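Local coordinates for nucleosome assembly protein 1, putative (Plasmodium falciparum, PDB 3FS3), which probably binds histones and acts as a chaperone in nucleosome assembly, at residues 135-140 / 236-241; 160-165 / 275-280. One frame throughout, in Å; residues are numbered along the deposited sequence.

Interaction 1 of 2, residues 135-140 / 236-241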
ATOM      1  N   GLU A 135       4.357  23.152  23.915  1.00 26.52           N
ATOM      2  CA  GLU A 135       3.821  24.468  24.234  1.00 30.80           C
ATOM      3  C   GLU A 135       3.355  25.173  22.971  1.00 27.19           C
ATOM      4  O   GLU A 135       2.548  26.097  23.029  1.00 27.81           O
ATOM      5  CB  GLU A 135       4.849  25.325  24.991  1.00 35.18           C
ATOM      6  CG  GLU A 135       6.182  25.534  24.307  1.00 44.92           C
ATOM      7  CD  GLU A 135       7.201  26.177  25.240  1.00 53.74           C
ATOM      8  OE1 GLU A 135       7.454  25.610  26.329  1.00 59.26           O
ATOM      9  OE2 GLU A 135       7.749  27.246  24.893  1.00 53.84           O
ATOM     10  N   ILE A 136       3.841  24.719  21.822  1.00 23.03           N
ATOM     11  CA  ILE A 136       3.429  25.322  20.562  1.00 20.46           C
ATOM     12  C   ILE A 136       2.190  24.599  20.009  1.00 18.29           C
ATOM     13  O   ILE A 136       1.231  25.232  19.550  1.00 15.67           O
ATOM     14  CB  ILE A 136       4.576  25.272  19.522  1.00 19.76           C
ATOM     15  CG1 ILE A 136       5.816  25.964  20.093  1.00 23.67           C
ATOM     16  CG2 ILE A 136       4.168  26.000  18.235  1.00 20.70           C
ATOM     17  CD1 ILE A 136       7.049  25.837  19.211  1.00 20.44           C
ATOM     18  N   LEU A 137       2.196  23.275  20.101  1.00 17.54           N
ATOM     19  CA  LEU A 137       1.108  22.460  19.583  1.00 21.44           C
ATOM     20  C   LEU A 137      -0.243  22.659  20.286  1.00 23.53           C
ATOM     21  O   LEU A 137      -1.292  22.335  19.727  1.00 26.24           O
ATOM     22  CB  LEU A 137       1.528  20.982  19.603  1.00 20.87           C
ATOM     23  CG  LEU A 137       2.676  20.621  18.649  1.00 21.27           C
ATOM     24  CD1 LEU A 137       3.167  19.204  18.950  1.00 20.53           C
ATOM     25  CD2 LEU A 137       2.201  20.736  17.181  1.00 18.12           C
ATOM     26  N   VAL A 138      -0.225  23.197  21.500  1.00 21.10           N
ATOM     27  CA  VAL A 138      -1.463  23.446  22.222  1.00 22.72           C
ATOM     28  C   VAL A 138      -2.265  24.565  21.542  1.00 24.11           C
ATOM     29  O   VAL A 138      -3.439  24.762  21.844  1.00 24.83           O
ATOM     30  CB  VAL A 138      -1.202  23.847  23.698  1.00 26.23           C
ATOM     31  CG1 VAL A 138      -0.521  22.691  24.447  1.00 27.25           C
ATOM     32  CG2 VAL A 138      -0.351  25.108  23.757  1.00 22.85           C
ATOM     33  N   TYR A 139      -1.628  25.297  20.633  1.00 20.43           N
ATOM     34  CA  TYR A 139      -2.300  26.376  19.908  1.00 22.04           C
ATOM     35  C   TYR A 139      -2.931  25.849  18.619  1.00 24.81           C
ATOM     36  O   TYR A 139      -3.584  26.588  17.887  1.00 25.37           O
ATOM     37  CB  TYR A 139      -1.300  27.484  19.569  1.00 16.82           C
ATOM     38  CG  TYR A 139      -0.921  28.326  20.766  1.00 20.36           C
ATOM     39  CD1 TYR A 139      -1.694  29.427  21.133  1.00 17.10           C
ATOM     40  CD2 TYR A 139       0.176  27.993  21.569  1.00 21.04           C
ATOM     41  CE1 TYR A 139      -1.395  30.177  22.267  1.00 22.01           C
ATOM     42  CE2 TYR A 139       0.485  28.737  22.717  1.00 21.17           C
ATOM     43  CZ  TYR A 139      -0.312  29.826  23.058  1.00 23.47           C
ATOM     44  OH  TYR A 139      -0.066  30.549  24.204  1.00 27.20           O
ATOM     45  N   LEU A 140      -2.735  24.563  18.349  1.00 22.54           N
ATOM     46  CA  LEU A 140      -3.266  23.945  17.142  1.00 25.80           C
ATOM     47  C   LEU A 140      -4.808  23.938  17.173  1.00 25.24           C
ATOM     48  O   LEU A 140      -5.415  23.470  18.139  1.00 25.01           O
ATOM     49  CB  LEU A 140      -2.680  22.525  17.024  1.00 25.28           C
ATOM     50  CG  LEU A 140      -2.458  21.897  15.643  1.00 29.34           C
ATOM     51  CD1 LEU A 140      -1.870  22.919  14.681  1.00 23.92           C
ATOM     52  CD2 LEU A 140      -1.538  20.687  15.772  1.00 18.33           C
ATOM     53  N   SER A 236      13.021  18.777  16.568  1.00 36.36           N
ATOM     54  CA  SER A 236      11.707  19.351  16.798  1.00 31.74           C
ATOM     55  C   SER A 236      10.717  18.907  15.743  1.00 33.72           C
ATOM     56  O   SER A 236      11.077  18.681  14.582  1.00 32.60           O
ATOM     57  CB  SER A 236      11.785  20.873  16.782  1.00 33.46           C
ATOM     58  OG  SER A 236      10.488  21.436  16.670  1.00 33.87           O
ATOM     59  N   PHE A 237       9.461  18.788  16.150  1.00 29.15           N
ATOM     60  CA  PHE A 237       8.422  18.391  15.230  1.00 25.73           C
ATOM     61  C   PHE A 237       8.358  19.356  14.049  1.00 27.50           C
ATOM     62  O   PHE A 237       8.081  18.966  12.919  1.00 25.78           O
ATOM     63  CB  PHE A 237       7.061  18.401  15.928  1.00 23.74           C
ATOM     64  CG  PHE A 237       5.911  18.349  14.976  1.00 22.82           C
ATOM     65  CD1 PHE A 237       5.627  17.180  14.278  1.00 23.07           C
ATOM     66  CD2 PHE A 237       5.138  19.477  14.737  1.00 21.28           C
ATOM     67  CE1 PHE A 237       4.586  17.136  13.353  1.00 26.64           C
ATOM     68  CE2 PHE A 237       4.098  19.441  13.816  1.00 20.92           C
ATOM     69  CZ  PHE A 237       3.821  18.271  13.123  1.00 23.87           C
ATOM     70  N   PHE A 238       8.616  20.626  14.320  1.00 26.96           N
ATOM     71  CA  PHE A 238       8.521  21.642  13.291  1.00 27.12           C
ATOM     72  C   PHE A 238       9.538  21.559  12.157  1.00 29.34           C
ATOM     73  O   PHE A 238       9.496  22.346  11.208  1.00 28.21           O
ATOM     74  CB  PHE A 238       8.486  23.009  13.978  1.00 25.74           C
ATOM     75  CG  PHE A 238       7.229  23.218  14.784  1.00 18.04           C
ATOM     76  CD1 PHE A 238       6.084  23.743  14.189  1.00 17.81           C
ATOM     77  CD2 PHE A 238       7.162  22.806  16.116  1.00 19.20           C
ATOM     78  CE1 PHE A 238       4.883  23.850  14.908  1.00 17.66           C
ATOM     79  CE2 PHE A 238       5.974  22.906  16.846  1.00 17.67           C
ATOM     80  CZ  PHE A 238       4.827  23.429  16.240  1.00 17.30           C
ATOM     81  N   HIS A 239      10.429  20.576  12.241  1.00 33.07           N
ATOM     82  CA  HIS A 239      11.404  20.352  11.184  1.00 32.91           C
ATOM     83  C   HIS A 239      10.625  19.726  10.034  1.00 32.72           C
ATOM     84  O   HIS A 239      11.127  19.603   8.921  1.00 32.85           O
ATOM     85  CB  HIS A 239      12.506  19.405  11.659  1.00 34.99           C
ATOM     86  CG  HIS A 239      13.648  20.104  12.325  1.00 34.88           C
ATOM     87  ND1 HIS A 239      14.191  19.677  13.517  1.00 41.54           N
ATOM     88  CD2 HIS A 239      14.353  21.200  11.960  1.00 35.62           C
ATOM     89  CE1 HIS A 239      15.183  20.482  13.858  1.00 37.40           C
ATOM     90  NE2 HIS A 239      15.301  21.414  12.931  1.00 39.22           N
ATOM     91  N   PHE A 240       9.389  19.331  10.331  1.00 27.33           N
ATOM     92  CA  PHE A 240       8.485  18.740   9.352  1.00 29.29           C
ATOM     93  C   PHE A 240       8.236  19.753   8.236  1.00 29.84           C
ATOM     94  O   PHE A 240       8.069  19.395   7.074  1.00 32.00           O
ATOM     95  CB  PHE A 240       7.151  18.395  10.031  1.00 26.96           C
ATOM     96  CG  PHE A 240       6.097  17.864   9.090  1.00 28.65           C
ATOM     97  CD1 PHE A 240       6.083  16.525   8.717  1.00 28.50           C
ATOM     98  CD2 PHE A 240       5.105  18.708   8.591  1.00 31.33           C
ATOM     99  CE1 PHE A 240       5.095  16.025   7.860  1.00 32.25           C
ATOM    100  CE2 PHE A 240       4.109  18.218   7.730  1.00 35.79           C
ATOM    101  CZ  PHE A 240       4.106  16.871   7.366  1.00 30.81           C
ATOM    102  N   PHE A 241       8.201  21.026   8.596  1.00 32.69           N
ATOM    103  CA  PHE A 241       7.951  22.063   7.605  1.00 38.17           C
ATOM    104  C   PHE A 241       9.243  22.496   6.922  1.00 42.15           C
ATOM    105  O   PHE A 241       9.620  23.665   6.936  1.00 45.10           O
ATOM    106  CB  PHE A 241       7.235  23.231   8.280  1.00 30.37           C
ATOM    107  CG  PHE A 241       5.913  22.837   8.893  1.00 28.25           C
ATOM    108  CD1 PHE A 241       4.776  22.717   8.102  1.00 22.17           C
ATOM    109  CD2 PHE A 241       5.821  22.545  10.253  1.00 23.84           C
ATOM    110  CE1 PHE A 241       3.568  22.315   8.646  1.00 22.72           C
ATOM    111  CE2 PHE A 241       4.621  22.141  10.812  1.00 25.33           C
ATOM    112  CZ  PHE A 241       3.486  22.025  10.006  1.00 28.57           C
TER
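Ser-236 OG, at the foot of the turn that presents Phe-238 to Ile-136, is gripped by two groups. Phe-238 N donates to it from two residues on, an ST turn with an N-to-OG distance of 3.1 Å and an angle of 148° at the hydrogen. Asp-133, on the same helix 131-137 as Ile-136 and Leu-137, holds OG through OD1, while its OD2 bonds to Phe-237 N, so one carboxylate links the helix to the start of the 3-10 turn.

Between the two segments the contact is wholly apolar. With CG anti to the carbonyl carbon (chi1 -67°), Phe-238 sends its ring at the helix, and its CZ comes within 3.3 Å of Ile-136 CG2, a tight approach. The beta carbon of Ile-136 also takes part, with Ile-136 CB 3.8 Å from Phe-238 CE2. The methyl meets the ring obliquely. Leu-137 reaches in with a single branch: its CD2 sits in the fork between the two aromatic rings, 3.9 Å from Phe-238 CZ and 4.0 Å from Phe-237 CD2. The side chains of Leu-137 and Phe-237 meet at about a right angle, whereas Leu-137 and Phe-238 run past each other in opposite directions. The rings also brace one another, because Phe-237 CD2 stands 4.0 Å above the plane of Phe-238, over its centre.

Leu-116 of helix 114-120 packs on Leu-137, and Phe-164 of the sheet touches Phe-238, which places this cluster where the short helices meet the loop after strand 192-197. All four touching residues are buried, and the evidence points to a division of labour: carboxylate, hydroxyl and backbone N-H groups fix the turn, while branched methyls and phenyl rings fill the interface.

Interaction 2 of 2, residues 160-165 / 275-280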
ATOM      1  N   LEU A 160      -1.166  19.090   3.396  1.00 26.90           N
ATOM      2  CA  LEU A 160      -1.566  19.056   4.801  1.00 22.49           C
ATOM      3  C   LEU A 160      -1.520  20.465   5.392  1.00 22.20           C
ATOM      4  O   LEU A 160      -0.520  21.163   5.261  1.00 22.91           O
ATOM      5  CB  LEU A 160      -0.627  18.147   5.590  1.00 19.17           C
ATOM      6  CG  LEU A 160      -0.644  16.662   5.248  1.00 18.44           C
ATOM      7  CD1 LEU A 160       0.436  15.961   6.071  1.00 19.97           C
ATOM      8  CD2 LEU A 160      -2.031  16.070   5.526  1.00 16.00           C
ATOM      9  N   SER A 161      -2.600  20.887   6.039  1.00 22.94           N
ATOM     10  CA  SER A 161      -2.640  22.222   6.633  1.00 22.70           C
ATOM     11  C   SER A 161      -2.817  22.166   8.143  1.00 23.34           C
ATOM     12  O   SER A 161      -3.664  21.436   8.653  1.00 25.79           O
ATOM     13  CB  SER A 161      -3.774  23.051   6.022  1.00 25.59           C
ATOM     14  OG  SER A 161      -3.563  23.260   4.638  1.00 30.44           O
ATOM     15  N   PHE A 162      -1.998  22.942   8.843  1.00 24.12           N
ATOM     16  CA  PHE A 162      -2.020  23.025  10.298  1.00 21.96           C
ATOM     17  C   PHE A 162      -2.443  24.449  10.679  1.00 22.67           C
ATOM     18  O   PHE A 162      -1.689  25.406  10.487  1.00 21.48           O
ATOM     19  CB  PHE A 162      -0.626  22.706  10.844  1.00 24.77           C
ATOM     20  CG  PHE A 162      -0.148  21.314  10.509  1.00 26.07           C
ATOM     21  CD1 PHE A 162      -0.156  20.307  11.470  1.00 25.40           C
ATOM     22  CD2 PHE A 162       0.273  21.004   9.222  1.00 23.07           C
ATOM     23  CE1 PHE A 162       0.250  19.011  11.152  1.00 28.19           C
ATOM     24  CE2 PHE A 162       0.681  19.712   8.892  1.00 28.73           C
ATOM     25  CZ  PHE A 162       0.668  18.711   9.864  1.00 27.12           C
ATOM     26  N   TYR A 163      -3.658  24.580  11.202  1.00 20.85           N
ATOM     27  CA  TYR A 163      -4.192  25.879  11.581  1.00 22.25           C
ATOM     28  C   TYR A 163      -3.867  26.190  13.035  1.00 25.27           C
ATOM     29  O   TYR A 163      -4.150  25.393  13.931  1.00 25.73           O
ATOM     30  CB  TYR A 163      -5.706  25.899  11.356  1.00 23.48           C
ATOM     31  CG  TYR A 163      -6.092  25.719   9.903  1.00 28.54           C
ATOM     32  CD1 TYR A 163      -6.493  26.805   9.119  1.00 28.52           C
ATOM     33  CD2 TYR A 163      -6.019  24.464   9.297  1.00 26.34           C
ATOM     34  CE1 TYR A 163      -6.805  26.643   7.764  1.00 27.86           C
ATOM     35  CE2 TYR A 163      -6.326  24.295   7.955  1.00 28.75           C
ATOM     36  CZ  TYR A 163      -6.714  25.385   7.192  1.00 29.24           C
ATOM     37  OH  TYR A 163      -6.970  25.207   5.853  1.00 34.05           O
ATOM     38  N   PHE A 164      -3.275  27.355  13.265  1.00 21.18           N
ATOM     39  CA  PHE A 164      -2.890  27.749  14.613  1.00 24.26           C
ATOM     40  C   PHE A 164      -3.601  29.011  15.075  1.00 25.97           C
ATOM     41  O   PHE A 164      -3.822  29.939  14.292  1.00 24.44           O
ATOM     42  CB  PHE A 164      -1.378  27.996  14.671  1.00 22.66           C
ATOM     43  CG  PHE A 164      -0.552  26.751  14.571  1.00 25.14           C
ATOM     44  CD1 PHE A 164      -0.129  26.090  15.719  1.00 19.39           C
ATOM     45  CD2 PHE A 164      -0.174  26.251  13.330  1.00 25.46           C
ATOM     46  CE1 PHE A 164       0.662  24.957  15.637  1.00 23.23           C
ATOM     47  CE2 PHE A 164       0.619  25.113  13.238  1.00 27.56           C
ATOM     48  CZ  PHE A 164       1.039  24.465  14.395  1.00 22.52           C
ATOM     49  N   ALA A 165      -3.958  29.043  16.353  1.00 26.39           N
ATOM     50  CA  ALA A 165      -4.594  30.221  16.914  1.00 24.31           C
ATOM     51  C   ALA A 165      -3.463  31.222  17.104  1.00 24.10           C
ATOM     52  O   ALA A 165      -2.288  30.856  17.050  1.00 22.81           O
ATOM     53  CB  ALA A 165      -5.231  29.886  18.259  1.00 24.87           C
ATOM     54  N   LEU A 275       1.896  10.763   6.042  1.00 30.28           N
ATOM     55  CA  LEU A 275       0.925   9.738   5.705  1.00 31.53           C
ATOM     56  C   LEU A 275       0.077   9.373   6.921  1.00 30.74           C
ATOM     57  O   LEU A 275      -1.121   9.143   6.806  1.00 28.20           O
ATOM     58  CB  LEU A 275       1.650   8.495   5.186  1.00 33.61           C
ATOM     59  CG  LEU A 275       0.832   7.584   4.274  1.00 38.12           C
ATOM     60  CD1 LEU A 275       0.546   8.304   2.958  1.00 40.65           C
ATOM     61  CD2 LEU A 275       1.607   6.306   4.005  1.00 42.96           C
ATOM     62  N   THR A 276       0.712   9.316   8.085  1.00 30.32           N
ATOM     63  CA  THR A 276       0.014   8.971   9.312  1.00 30.30           C
ATOM     64  C   THR A 276      -0.984  10.061   9.687  1.00 29.75           C
ATOM     65  O   THR A 276      -2.094   9.769  10.131  1.00 28.39           O
ATOM     66  CB  THR A 276       1.003   8.773  10.475  1.00 30.19           C
ATOM     67  OG1 THR A 276       1.923   7.727  10.141  1.00 40.99           O
ATOM     68  CG2 THR A 276       0.269   8.395  11.746  1.00 31.73           C
ATOM     69  N   ILE A 277      -0.588  11.316   9.510  1.00 26.76           N
ATOM     70  CA  ILE A 277      -1.471  12.426   9.832  1.00 26.89           C
ATOM     71  C   ILE A 277      -2.653  12.407   8.880  1.00 27.87           C
ATOM     72  O   ILE A 277      -3.800  12.535   9.289  1.00 26.02           O
ATOM     73  CB  ILE A 277      -0.738  13.781   9.713  1.00 26.92           C
ATOM     74  CG1 ILE A 277       0.274  13.915  10.856  1.00 25.51           C
ATOM     75  CG2 ILE A 277      -1.753  14.933   9.723  1.00 23.98           C
ATOM     76  CD1 ILE A 277       1.076  15.202  10.839  1.00 23.86           C
ATOM     77  N   LYS A 278      -2.350  12.226   7.602  1.00 29.95           N
ATOM     78  CA  LYS A 278      -3.355  12.192   6.552  1.00 32.74           C
ATOM     79  C   LYS A 278      -4.346  11.040   6.657  1.00 32.45           C
ATOM     80  O   LYS A 278      -5.554  11.244   6.588  1.00 34.11           O
ATOM     81  CB  LYS A 278      -2.649  12.134   5.191  1.00 37.36           C
ATOM     82  CG  LYS A 278      -3.534  11.770   4.010  1.00 39.39           C
ATOM     83  CD  LYS A 278      -2.753  11.904   2.706  1.00 42.47           C
ATOM     84  CE  LYS A 278      -3.604  11.578   1.488  1.00 43.05           C
ATOM     85  NZ  LYS A 278      -3.943  10.126   1.405  1.00 41.70           N
ATOM     86  N   GLU A 279      -3.839   9.829   6.840  1.00 32.38           N
ATOM     87  CA  GLU A 279      -4.707   8.658   6.889  1.00 36.16           C
ATOM     88  C   GLU A 279      -5.157   8.198   8.267  1.00 33.89           C
ATOM     89  O   GLU A 279      -6.135   7.465   8.381  1.00 33.02           O
ATOM     90  CB  GLU A 279      -4.019   7.490   6.186  1.00 38.26           C
ATOM     91  CG  GLU A 279      -3.461   7.834   4.824  1.00 43.71           C
ATOM     92  CD  GLU A 279      -2.966   6.613   4.082  1.00 50.50           C
ATOM     93  OE1 GLU A 279      -2.084   5.905   4.619  1.00 50.63           O
ATOM     94  OE2 GLU A 279      -3.462   6.361   2.962  1.00 54.68           O
ATOM     95  N   ARG A 280      -4.452   8.624   9.307  1.00 32.58           N
ATOM     96  CA  ARG A 280      -4.779   8.198  10.658  1.00 32.57           C
ATOM     97  C   ARG A 280      -5.298   9.274  11.601  1.00 30.01           C
ATOM     98  O   ARG A 280      -6.408   9.161  12.114  1.00 32.81           O
ATOM     99  CB  ARG A 280      -3.560   7.506  11.278  1.00 35.03           C
ATOM    100  CG  ARG A 280      -3.471   6.015  10.954  1.00 44.18           C
ATOM    101  CD  ARG A 280      -4.611   5.278  11.646  1.00 51.15           C
ATOM    102  NE  ARG A 280      -4.443   3.829  11.648  1.00 55.57           N
ATOM    103  CZ  ARG A 280      -5.149   2.999  12.411  1.00 55.24           C
ATOM    104  NH1 ARG A 280      -6.070   3.476  13.234  1.00 53.61           N
ATOM    105  NH2 ARG A 280      -4.928   1.693  12.358  1.00 61.15           N
TER
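Leu-160 lays its CD2 methyl against the base of Lys-278, 4.0 Å from Lys-278 CB, the two side chains crossing at about a right angle. The same methyl lies more loosely beside Ile-277, with Leu-160 CD2 4.4 Å from Ile-277 CG2. Two residues further along the strand, Phe-162 meets Ile-277 from the opposite direction. Ile-277 CD1 arrives at the rim of the ring, near its plane, 3.7 Å from Phe-162 CZ and 3.9 Å from Phe-162 CE1. This is a methyl-to-edge contact: Ile-277 CD1 does not lie over the ring face. It arises because Ile-277 carries CG1 anti to the carbonyl carbon (chi1 -71°) with CD1 extended beyond it, which brings the end of the longer branch to the ring while CG2 is turned to Leu-160.

Strand 160-164 and helix 275-280 pass almost perpendicularly, with an angle of 85° and a closest axial approach of 10.1 Å. Leu-160 and Phe-162, two positions apart, both supply contacts to the helix. Ile-143 on the neighbouring strand 140-147 also touches Ile-277, so the helix residue is seated against two strands. Beside Leu-160 lies Phe-240, and Phe-241 meets Phe-162 edge-to-face.

Lys-278 belongs to the contact through its aliphatic root, its tail leading away from residues 160-165 to a cation-pi interaction with Phe-158, at the start of the same strand. No hydrogen bond spans the two segments; the backbone groups of Leu-160 and Phe-162 are instead engaged within the sheet, with Lys-177 and Leu-175 respectively. Helix 260-289 is thus seated here on the central sheet by dispersion and exclusion of water, while the lysine ammonium is kept apart from the apolar contact and set against the ring of Phe-158.

Overall arrangement
The centres of interactions 1 and 2 lie 11 Å apart, and their segments alternate along the chain: 135-140, 160-165, 236-241, 275-280. Both are anchored to the four-stranded antiparallel sheet, interaction 1 near the end of strand 158-164 and interaction 2 further back along it, under helix 260-289. They also touch directly: Tyr-139 O and Ala-165 N, 2.9 Å apart, probably form a hydrogen bond, and Leu-140 CD1 lies 3.3 Å from Phe-164 CZ. One hydrophobic layer therefore joins the short helices, the loop before helix 260-289 and that helix to the sheet, consistent with the alpha/beta domain of NAP-family histone chaperones, beside the long helix 49-99.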